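Local coordinates for protein L544 (Acanthamoeba polyphaga mimivirus, PDB 4AMQ) that probably transfers nucleotidyl groups in a metal-dependent reaction, and may act in transcription-coupled DNA repair, at residues L280-S285 / I304-K309; S285-Y290 / L344-Y349. One frame throughout, in Å; residues are numbered along the deposited sequence.

How the contacts relate
Both contacts lie in the helical part of the chain and share helix 274-292. Contact 1 joins its middle, at 280-285, to helix 297-311. Contact 2 takes the next stretch, 285-290, to helix 334-368, and S285 belongs to both. The order along the chain is 280-285, 285-290, 304-309, 344-349, so helix 274-292 meets first its near neighbour in sequence and then a distant one. The contact centres are about 8 Å apart. They touch where I283 CG2 lies 3.7 Å from Y349 CD1 and where I307 meets L348. Together they tie three helices into one bundle on the same side of the molecule.

Contact 1 of 2, residues L280-S285 / I304-K309; sequences LVRIDS and IISIIK
R282 reaches across from helix 274-292 to S306 on helix 297-311. Its NH2 lies 2.8 Å from S306 OG, but the N-H points well off the oxygen, at 137°, and the bond is weak. The chain of R282 is bent at chi3 (53°), which turns the guanidinium away from a straight course. S306 OG meets the guanidinium at its edge, near the plane, and so does the backbone N of I307. A water completes a small ring: it accepts from R282 NE at 2.8 Å and donates to S306 OG at 2.9 Å. S306 OG also bonds to I303 O in its own helix. The stronger partner of R282 is D310, which forms a salt bridge with NH1; Q278 bonds to the same nitrogen. All three nitrogens have a partner: NE the water, NH1 D310 and Q278, NH2 S306, the last weakly.

The two helices run nearly antiparallel, at 160°, with their axes 11.0 Å apart. They are successive helices of the chain and form an antiparallel helical hairpin. Their direct apolar contact is slight here. The end of I307, CD1, comes against the middle of the longer branch of I283, at CG1, 3.8 Å away, with the side chains crossing at about a right angle. In I307, CG1 lies anti to the carbonyl carbon, and the extended chi2 carries CD1 out to I283. Y208 packs on both R282 and S306.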
# COMPACT_ATOMS: atom_id res chain seq x y z
N LEU A 280 -7.09 -6.88 5.14
CA LEU A 280 -7.33 -5.97 4.02
C LEU A 280 -6.03 -5.67 3.29
O LEU A 280 -5.97 -5.70 2.06
CB LEU A 280 -7.98 -4.67 4.49
CG LEU A 280 -9.39 -4.79 5.07
CD1 LEU A 280 -9.88 -3.44 5.56
CD2 LEU A 280 -10.35 -5.37 4.04
N VAL A 281 -4.99 -5.37 4.06
CA VAL A 281 -3.66 -5.11 3.50
C VAL A 281 -3.10 -6.34 2.78
O VAL A 281 -2.44 -6.23 1.75
CB VAL A 281 -2.67 -4.67 4.59
CG1 VAL A 281 -1.27 -4.59 4.02
CG2 VAL A 281 -3.09 -3.33 5.20
N ARG A 282 -3.36 -7.52 3.34
CA ARG A 282 -2.86 -8.76 2.78
C ARG A 282 -3.54 -9.08 1.45
O ARG A 282 -2.92 -9.61 0.54
CB ARG A 282 -3.02 -9.90 3.79
CG ARG A 282 -2.08 -9.80 4.99
CD ARG A 282 -2.56 -10.62 6.19
NE ARG A 282 -2.82 -12.01 5.85
CZ ARG A 282 -3.20 -12.94 6.73
NH1 ARG A 282 -3.37 -12.61 8.00
NH2 ARG A 282 -3.42 -14.18 6.33
N ILE A 283 -4.82 -8.72 1.35
CA ILE A 283 -5.55 -8.84 0.08
C ILE A 283 -5.04 -7.82 -0.94
O ILE A 283 -4.94 -8.11 -2.12
CB ILE A 283 -7.06 -8.68 0.29
CG1 ILE A 283 -7.63 -9.88 1.05
CG2 ILE A 283 -7.77 -8.53 -1.05
CD1 ILE A 283 -9.05 -9.69 1.52
N ASP A 284 -4.71 -6.61 -0.47
CA ASP A 284 -4.08 -5.61 -1.34
C ASP A 284 -2.72 -6.10 -1.88
O ASP A 284 -2.36 -5.81 -3.02
CB ASP A 284 -3.89 -4.29 -0.61
CG ASP A 284 -5.16 -3.48 -0.51
OD1 ASP A 284 -6.02 -3.60 -1.41
OD2 ASP A 284 -5.29 -2.72 0.47
N SER A 285 -1.99 -6.85 -1.06
CA SER A 285 -0.71 -7.43 -1.49
C SER A 285 -0.89 -8.41 -2.65
O SER A 285 -0.13 -8.38 -3.62
CB SER A 285 -0.02 -8.11 -0.31
OG SER A 285 0.34 -7.16 0.68
N ILE A 304 -3.55 -17.23 -0.07
CA ILE A 304 -4.92 -17.73 0.07
C ILE A 304 -5.07 -18.65 1.28
O ILE A 304 -6.04 -18.57 2.02
CB ILE A 304 -5.38 -18.48 -1.19
CG1 ILE A 304 -5.55 -17.51 -2.36
CG2 ILE A 304 -6.68 -19.23 -0.93
CD1 ILE A 304 -6.67 -16.51 -2.17
N ILE A 305 -4.09 -19.52 1.48
CA ILE A 305 -4.10 -20.42 2.63
C ILE A 305 -4.06 -19.65 3.95
O ILE A 305 -4.80 -19.98 4.88
CB ILE A 305 -2.93 -21.41 2.57
CG1 ILE A 305 -3.24 -22.52 1.56
CG2 ILE A 305 -2.67 -22.00 3.95
CD1 ILE A 305 -2.14 -23.55 1.41
N SER A 306 -3.21 -18.64 4.04
CA SER A 306 -3.10 -17.85 5.26
C SER A 306 -4.39 -17.10 5.55
O SER A 306 -4.76 -16.91 6.70
CB SER A 306 -1.93 -16.86 5.19
OG SER A 306 -2.22 -15.78 4.32
N ILE A 307 -5.07 -16.67 4.49
CA ILE A 307 -6.30 -15.88 4.63
C ILE A 307 -7.47 -16.75 5.09
O ILE A 307 -8.26 -16.34 5.94
CB ILE A 307 -6.67 -15.16 3.32
CG1 ILE A 307 -5.69 -14.02 3.05
CG2 ILE A 307 -8.10 -14.64 3.37
CD1 ILE A 307 -6.03 -13.19 1.83
N ILE A 308 -7.56 -17.95 4.54
CA ILE A 308 -8.60 -18.91 4.91
C ILE A 308 -8.53 -19.24 6.40
O ILE A 308 -9.56 -19.28 7.08
CB ILE A 308 -8.48 -20.22 4.10
CG1 ILE A 308 -8.73 -19.96 2.62
CG2 ILE A 308 -9.46 -21.26 4.62
CD1 ILE A 308 -10.08 -19.35 2.33
N LYS A 309 -7.32 -19.47 6.90
CA LYS A 309 -7.12 -19.75 8.32
C LYS A 309 -7.52 -18.58 9.21
O LYS A 309 -8.23 -18.76 10.20
CB LYS A 309 -5.66 -20.13 8.59
CG LYS A 309 -5.32 -20.22 10.08
CD LYS A 309 -3.87 -20.63 10.30
CE LYS A 309 -3.58 -20.85 11.79
NZ LYS A 309 -3.63 -19.59 12.59
O HOH W 1 -1.72 -13.07 3.50

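Contact 2 of 2, residues S285-Y290 / L344-Y349; sequences SYRTIY and LLTQLY
This is a mixed polar and aromatic packing contact between two helices of the helical domain that run roughly antiparallel, 274-292 and 334-368. Their axes lie 11.3 Å apart and their directions differ by 145°. R287 carries the polar half. Its chain is extended from CG to NE and brings the guanidinium over one face of the Y349 ring, a cation-pi contact with CZ 4.3 Å from the ring centroid. The fit is not flat: the two planes are 34° apart. NH1 sits over the centre of the ring, 3.7 Å above its plane. NH2 turns to T346 OG1, which meets the guanidinium at its edge, in a weak hydrogen bond of 3.4 Å. D284 forms a long, weak ion pair with R287 NH1 and a weak hydrogen bond with Y349 OH, so one acid touches both partners of the cation-pi pair.

The apolar half is L345 on Y286. L345 CD1 stands over one face of the Y286 ring, 3.6 Å from its centroid, in a CH-pi contact. With CG anti to the backbone N (chi1 -170°), the Y286 ring extends toward helix 334-368, where its OH bonds to I338 O. A300 and I303 of helix 297-311 also touch Y286, while I304 of that helix touches L345. Helix 297-311 therefore closes on the apolar half, and helix 319-331 packs on L344 of helix 334-368.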
# COMPACT_ATOMS: atom_id res chain seq x y z
N SER A 285 -1.99 -6.85 -1.06
CA SER A 285 -0.71 -7.43 -1.49
C SER A 285 -0.89 -8.41 -2.65
O SER A 285 -0.13 -8.38 -3.62
CB SER A 285 -0.02 -8.11 -0.31
OG SER A 285 0.34 -7.16 0.68
N TYR A 286 -1.90 -9.27 -2.55
CA TYR A 286 -2.24 -10.19 -3.63
C TYR A 286 -2.50 -9.38 -4.90
O TYR A 286 -1.87 -9.61 -5.93
CB TYR A 286 -3.49 -10.99 -3.24
CG TYR A 286 -3.83 -12.15 -4.16
CD1 TYR A 286 -4.38 -11.93 -5.42
CD2 TYR A 286 -3.62 -13.46 -3.76
CE1 TYR A 286 -4.71 -12.99 -6.25
CE2 TYR A 286 -3.94 -14.53 -4.59
CZ TYR A 286 -4.49 -14.28 -5.83
OH TYR A 286 -4.80 -15.33 -6.65
N ARG A 287 -3.43 -8.43 -4.81
CA ARG A 287 -3.80 -7.57 -5.95
C ARG A 287 -2.61 -6.86 -6.58
O ARG A 287 -2.43 -6.90 -7.79
CB ARG A 287 -4.81 -6.52 -5.50
CG ARG A 287 -6.17 -7.05 -5.16
CD ARG A 287 -6.94 -6.01 -4.37
NE ARG A 287 -8.37 -6.26 -4.39
CZ ARG A 287 -9.26 -5.42 -3.87
NH1 ARG A 287 -8.86 -4.30 -3.30
NH2 ARG A 287 -10.56 -5.71 -3.92
N THR A 288 -1.82 -6.20 -5.74
CA THR A 288 -0.68 -5.43 -6.22
C THR A 288 0.34 -6.31 -6.93
O THR A 288 0.79 -5.99 -8.03
CB THR A 288 0.02 -4.68 -5.07
OG1 THR A 288 -0.88 -3.70 -4.52
CG2 THR A 288 1.27 -3.98 -5.57
N ILE A 289 0.70 -7.43 -6.31
CA ILE A 289 1.67 -8.34 -6.91
C ILE A 289 1.11 -8.93 -8.21
O ILE A 289 1.80 -9.00 -9.22
CB ILE A 289 2.07 -9.48 -5.95
CG1 ILE A 289 2.67 -8.90 -4.67
CG2 ILE A 289 3.06 -10.41 -6.63
CD1 ILE A 289 2.95 -9.95 -3.60
N TYR A 290 -0.16 -9.34 -8.17
CA TYR A 290 -0.83 -9.89 -9.34
C TYR A 290 -0.87 -8.89 -10.50
O TYR A 290 -0.49 -9.22 -11.63
CB TYR A 290 -2.25 -10.33 -8.99
CG TYR A 290 -3.08 -10.71 -10.19
CD1 TYR A 290 -2.88 -11.92 -10.84
CD2 TYR A 290 -4.07 -9.86 -10.67
CE1 TYR A 290 -3.64 -12.27 -11.94
CE2 TYR A 290 -4.83 -10.21 -11.77
CZ TYR A 290 -4.61 -11.42 -12.40
OH TYR A 290 -5.37 -11.76 -13.49
N LEU A 344 -12.59 -13.49 -6.22
CA LEU A 344 -13.24 -13.79 -4.95
C LEU A 344 -12.67 -12.98 -3.78
O LEU A 344 -13.39 -12.67 -2.83
CB LEU A 344 -13.18 -15.29 -4.66
CG LEU A 344 -14.06 -16.12 -5.59
CD1 LEU A 344 -13.68 -17.59 -5.55
CD2 LEU A 344 -15.53 -15.93 -5.26
N LEU A 345 -11.39 -12.64 -3.84
CA LEU A 345 -10.78 -11.83 -2.79
C LEU A 345 -11.37 -10.42 -2.80
O LEU A 345 -11.33 -9.72 -1.79
CB LEU A 345 -9.26 -11.77 -2.94
CG LEU A 345 -8.48 -13.03 -2.55
CD1 LEU A 345 -6.98 -12.81 -2.73
CD2 LEU A 345 -8.80 -13.44 -1.12
N THR A 346 -11.92 -10.01 -3.94
CA THR A 346 -12.56 -8.71 -4.04
C THR A 346 -13.86 -8.67 -3.25
O THR A 346 -14.14 -7.69 -2.55
CB THR A 346 -12.81 -8.32 -5.51
OG1 THR A 346 -11.56 -8.12 -6.17
CG2 THR A 346 -13.64 -7.04 -5.59
N GLN A 347 -14.66 -9.73 -3.36
CA GLN A 347 -15.87 -9.84 -2.56
C GLN A 347 -15.52 -9.89 -1.08
O GLN A 347 -16.16 -9.22 -0.27
CB GLN A 347 -16.65 -11.10 -2.94
CG GLN A 347 -17.17 -11.11 -4.37
CD GLN A 347 -17.69 -12.48 -4.78
OE1 GLN A 347 -18.46 -13.11 -4.06
NE2 GLN A 347 -17.27 -12.94 -5.96
N LEU A 348 -14.51 -10.68 -0.75
CA LEU A 348 -14.06 -10.82 0.63
C LEU A 348 -13.61 -9.47 1.18
O LEU A 348 -13.89 -9.13 2.32
CB LEU A 348 -12.93 -11.84 0.72
CG LEU A 348 -12.45 -12.19 2.13
CD1 LEU A 348 -13.60 -12.69 2.99
CD2 LEU A 348 -11.32 -13.22 2.08
N TYR A 349 -12.89 -8.72 0.35
CA TYR A 349 -12.40 -7.41 0.73
C TYR A 349 -13.58 -6.52 1.13
O TYR A 349 -13.57 -5.88 2.18
CB TYR A 349 -11.64 -6.79 -0.44
CG TYR A 349 -10.84 -5.55 -0.10
CD1 TYR A 349 -9.53 -5.64 0.35
CD2 TYR A 349 -11.40 -4.28 -0.24
CE1 TYR A 349 -8.80 -4.51 0.65
CE2 TYR A 349 -10.67 -3.15 0.07
CZ TYR A 349 -9.37 -3.27 0.51
OH TYR A 349 -8.64 -2.14 0.82